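Local atomic coordinates of YkuI protein (Bacillus subtilis, PDB entry 2BAS), a protein that binds the second messenger cyclic di-GMP through its EAL domain and probably cleaves it as a phosphodiesterase. Residues D194-D199 with I226-L231. Numbering follows the deposited sequence.
Sequences DLLKID and IGAALL
Strands 195-199 and 229-233 are parallel neighbours in the TIM-like (beta/alpha) barrel of the EAL domain, joined through helix 211-226 as a beta-alpha-beta crossover; the paired bridges Leu195-Ala229, Leu196-Leu230 and Lys197-Leu231 fix their register. Four backbone bonds hold the pair. The first bond along the pair, Ala229 N to Asp194 O, is the longest at 3.2 Å, and its donor lies 40° out of the carbonyl plane. The next three are straighter: Leu196 N to Ala229 O, Leu231 N to Leu196 O at 2.8 Å with 177° at the hydrogen, and Ile198 N to Leu231 O at 2.7 Å. Gly227, with positive phi, leads the chain out of the helix into the second strand.

Leu196, Ile198 and Leu230 lie on the sheet face covered by helix 211-226. Here Leu230 CD2 serves two neighbours, meeting Ile198 CD1 at 3.8 Å and Leu196 CD1 at 3.9 Å, while Ala228 CB packs against Leu196 CG. Leu196 also reaches Ile219 and Ala223, which shows how the crossover helix closes over this apolar layer.

The other face carries Leu195, Lys197, Ala229 and Leu231, and points into the barrel. Leu231 has CG anti to its backbone N (chi1 170°), which leaves its side chain running alongside Lys197 in the same direction, with CB against Leu195 CD2. The lysine chain bends at chi3, and its NZ, on the inner side of the sheet, makes a salt bridge with Glu146 and a hydrogen bond with Gln253. The aliphatic part of the same side chain packs on Leu231, coming closest where Lys197 CE meets Leu231 CD2 at 3.5 Å.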
ATOM      1  N   ASP A 194      -9.590 -12.943  -5.321  1.00 63.75           N
ATOM      2  CA  ASP A 194      -8.569 -13.965  -5.499  1.00 62.03           C
ATOM      3  C   ASP A 194      -7.436 -13.480  -6.417  1.00 61.62           C
ATOM      4  O   ASP A 194      -6.328 -13.988  -6.356  1.00 61.82           O
ATOM      5  CB  ASP A 194      -9.227 -15.223  -6.065  1.00 61.66           C
ATOM      6  CG  ASP A 194     -10.395 -15.704  -5.209  1.00 62.96           C
ATOM      7  OD1 ASP A 194     -10.174 -16.071  -4.035  1.00 65.61           O
ATOM      8  OD2 ASP A 194     -11.539 -15.717  -5.703  1.00 63.26           O
ATOM      9  N   LEU A 195      -7.717 -12.481  -7.250  1.00 61.15           N
ATOM     10  CA  LEU A 195      -6.744 -11.991  -8.218  1.00 61.97           C
ATOM     11  C   LEU A 195      -6.848 -10.490  -8.479  1.00 61.16           C
ATOM     12  O   LEU A 195      -7.941  -9.932  -8.551  1.00 60.84           O
ATOM     13  CB  LEU A 195      -6.911 -12.735  -9.543  1.00 61.40           C
ATOM     14  CG  LEU A 195      -6.047 -13.955  -9.833  1.00 65.11           C
ATOM     15  CD1 LEU A 195      -6.909 -15.158 -10.177  1.00 70.65           C
ATOM     16  CD2 LEU A 195      -5.075 -13.662 -10.954  1.00 65.75           C
ATOM     17  N   LEU A 196      -5.692  -9.858  -8.651  1.00 59.78           N
ATOM     18  CA  LEU A 196      -5.621  -8.463  -9.047  1.00 59.11           C
ATOM     19  C   LEU A 196      -4.918  -8.405 -10.388  1.00 58.62           C
ATOM     20  O   LEU A 196      -3.800  -8.897 -10.518  1.00 58.85           O
ATOM     21  CB  LEU A 196      -4.830  -7.658  -8.009  1.00 59.57           C
ATOM     22  CG  LEU A 196      -5.353  -7.564  -6.581  1.00 59.85           C
ATOM     23  CD1 LEU A 196      -4.383  -6.746  -5.734  1.00 62.86           C
ATOM     24  CD2 LEU A 196      -6.756  -6.951  -6.541  1.00 59.08           C
ATOM     25  N   LYS A 197      -5.570  -7.835 -11.394  1.00 60.34           N
ATOM     26  CA  LYS A 197      -4.947  -7.688 -12.715  1.00 62.77           C
ATOM     27  C   LYS A 197      -4.360  -6.292 -12.866  1.00 63.21           C
ATOM     28  O   LYS A 197      -5.076  -5.288 -12.764  1.00 62.90           O
ATOM     29  CB  LYS A 197      -5.929  -7.944 -13.852  1.00 62.15           C
ATOM     30  CG  LYS A 197      -6.324  -9.388 -14.055  1.00 67.95           C
ATOM     31  CD  LYS A 197      -6.935  -9.638 -15.457  1.00 66.77           C
ATOM     32  CE  LYS A 197      -5.866  -9.949 -16.522  1.00 70.37           C
ATOM     33  NZ  LYS A 197      -6.429 -10.597 -17.764  1.00 73.35           N
ATOM     34  N   ILE A 198      -3.054  -6.244 -13.102  1.00 62.88           N
ATOM     35  CA  ILE A 198      -2.326  -4.992 -13.250  1.00 61.36           C
ATOM     36  C   ILE A 198      -1.862  -4.838 -14.698  1.00 61.25           C
ATOM     37  O   ILE A 198      -1.215  -5.717 -15.249  1.00 59.21           O
ATOM     38  CB  ILE A 198      -1.143  -4.929 -12.239  1.00 60.95           C
ATOM     39  CG1 ILE A 198      -1.667  -5.083 -10.808  1.00 60.44           C
ATOM     40  CG2 ILE A 198      -0.374  -3.633 -12.371  1.00 60.50           C
ATOM     41  CD1 ILE A 198      -0.596  -5.371  -9.756  1.00 61.60           C
ATOM     42  N   ASP A 199      -2.251  -3.726 -15.313  1.00 65.19           N
ATOM     43  CA  ASP A 199      -1.880  -3.368 -16.678  1.00 69.01           C
ATOM     44  C   ASP A 199      -0.544  -2.631 -16.631  1.00 71.40           C
ATOM     45  O   ASP A 199      -0.311  -1.830 -15.731  1.00 72.92           O
ATOM     46  CB  ASP A 199      -2.973  -2.471 -17.270  1.00 70.08           C
ATOM     47  CG  ASP A 199      -2.538  -1.751 -18.545  1.00 75.53           C
ATOM     48  OD1 ASP A 199      -1.792  -2.341 -19.359  1.00 79.56           O
ATOM     49  OD2 ASP A 199      -2.962  -0.590 -18.740  1.00 79.88           O
ATOM     50  N   ILE A 226      -3.686 -10.085   2.212  1.00 55.66           N
ATOM     51  CA  ILE A 226      -5.069 -10.580   2.065  1.00 55.56           C
ATOM     52  C   ILE A 226      -5.219 -11.801   1.160  1.00 55.99           C
ATOM     53  O   ILE A 226      -6.287 -12.402   1.103  1.00 56.48           O
ATOM     54  CB  ILE A 226      -6.051  -9.468   1.576  1.00 56.83           C
ATOM     55  CG1 ILE A 226      -5.670  -8.979   0.165  1.00 58.10           C
ATOM     56  CG2 ILE A 226      -6.117  -8.319   2.587  1.00 52.80           C
ATOM     57  CD1 ILE A 226      -6.790  -8.310  -0.587  1.00 63.55           C
ATOM     58  N   GLY A 227      -4.160 -12.152   0.437  1.00 57.39           N
ATOM     59  CA  GLY A 227      -4.147 -13.369  -0.367  1.00 57.27           C
ATOM     60  C   GLY A 227      -4.651 -13.223  -1.786  1.00 58.53           C
ATOM     61  O   GLY A 227      -5.258 -14.141  -2.334  1.00 60.84           O
ATOM     62  N   ALA A 228      -4.410 -12.070  -2.388  1.00 58.17           N
ATOM     63  CA  ALA A 228      -4.748 -11.883  -3.791  1.00 59.34           C
ATOM     64  C   ALA A 228      -3.454 -12.030  -4.581  1.00 60.22           C
ATOM     65  O   ALA A 228      -2.459 -11.365  -4.266  1.00 61.95           O
ATOM     66  CB  ALA A 228      -5.376 -10.508  -4.029  1.00 54.51           C
ATOM     67  N   ALA A 229      -3.455 -12.919  -5.572  1.00 58.53           N
ATOM     68  CA  ALA A 229      -2.307 -13.064  -6.458  1.00 58.93           C
ATOM     69  C   ALA A 229      -2.340 -11.930  -7.482  1.00 60.67           C
ATOM     70  O   ALA A 229      -3.417 -11.450  -7.858  1.00 62.76           O
ATOM     71  CB  ALA A 229      -2.337 -14.412  -7.163  1.00 56.97           C
ATOM     72  N   LEU A 230      -1.165 -11.519  -7.937  1.00 60.14           N
ATOM     73  CA  LEU A 230      -1.047 -10.466  -8.924  1.00 60.04           C
ATOM     74  C   LEU A 230      -0.873 -11.058 -10.310  1.00 60.68           C
ATOM     75  O   LEU A 230       0.002 -11.897 -10.540  1.00 59.22           O
ATOM     76  CB  LEU A 230       0.150  -9.557  -8.618  1.00 58.96           C
ATOM     77  CG  LEU A 230       0.234  -8.936  -7.225  1.00 58.57           C
ATOM     78  CD1 LEU A 230       1.579  -8.252  -7.053  1.00 58.23           C
ATOM     79  CD2 LEU A 230      -0.911  -7.954  -6.972  1.00 52.34           C
ATOM     80  N   LEU A 231      -1.714 -10.602 -11.229  1.00 61.31           N
ATOM     81  CA  LEU A 231      -1.592 -10.932 -12.641  1.00 61.54           C
ATOM     82  C   LEU A 231      -1.194  -9.677 -13.431  1.00 60.73           C
ATOM     83  O   LEU A 231      -1.961  -8.709 -13.515  1.00 59.99           O
ATOM     84  CB  LEU A 231      -2.912 -11.508 -13.146  1.00 60.61           C
ATOM     85  CG  LEU A 231      -3.164 -11.746 -14.635  1.00 63.00           C
ATOM     86  CD1 LEU A 231      -1.974 -12.328 -15.341  1.00 62.02           C
ATOM     87  CD2 LEU A 231      -4.375 -12.657 -14.799  1.00 63.87           C
TER
HETATM   88  O   HOH W   1      -8.082 -16.092  -2.032  1.00 65.89           O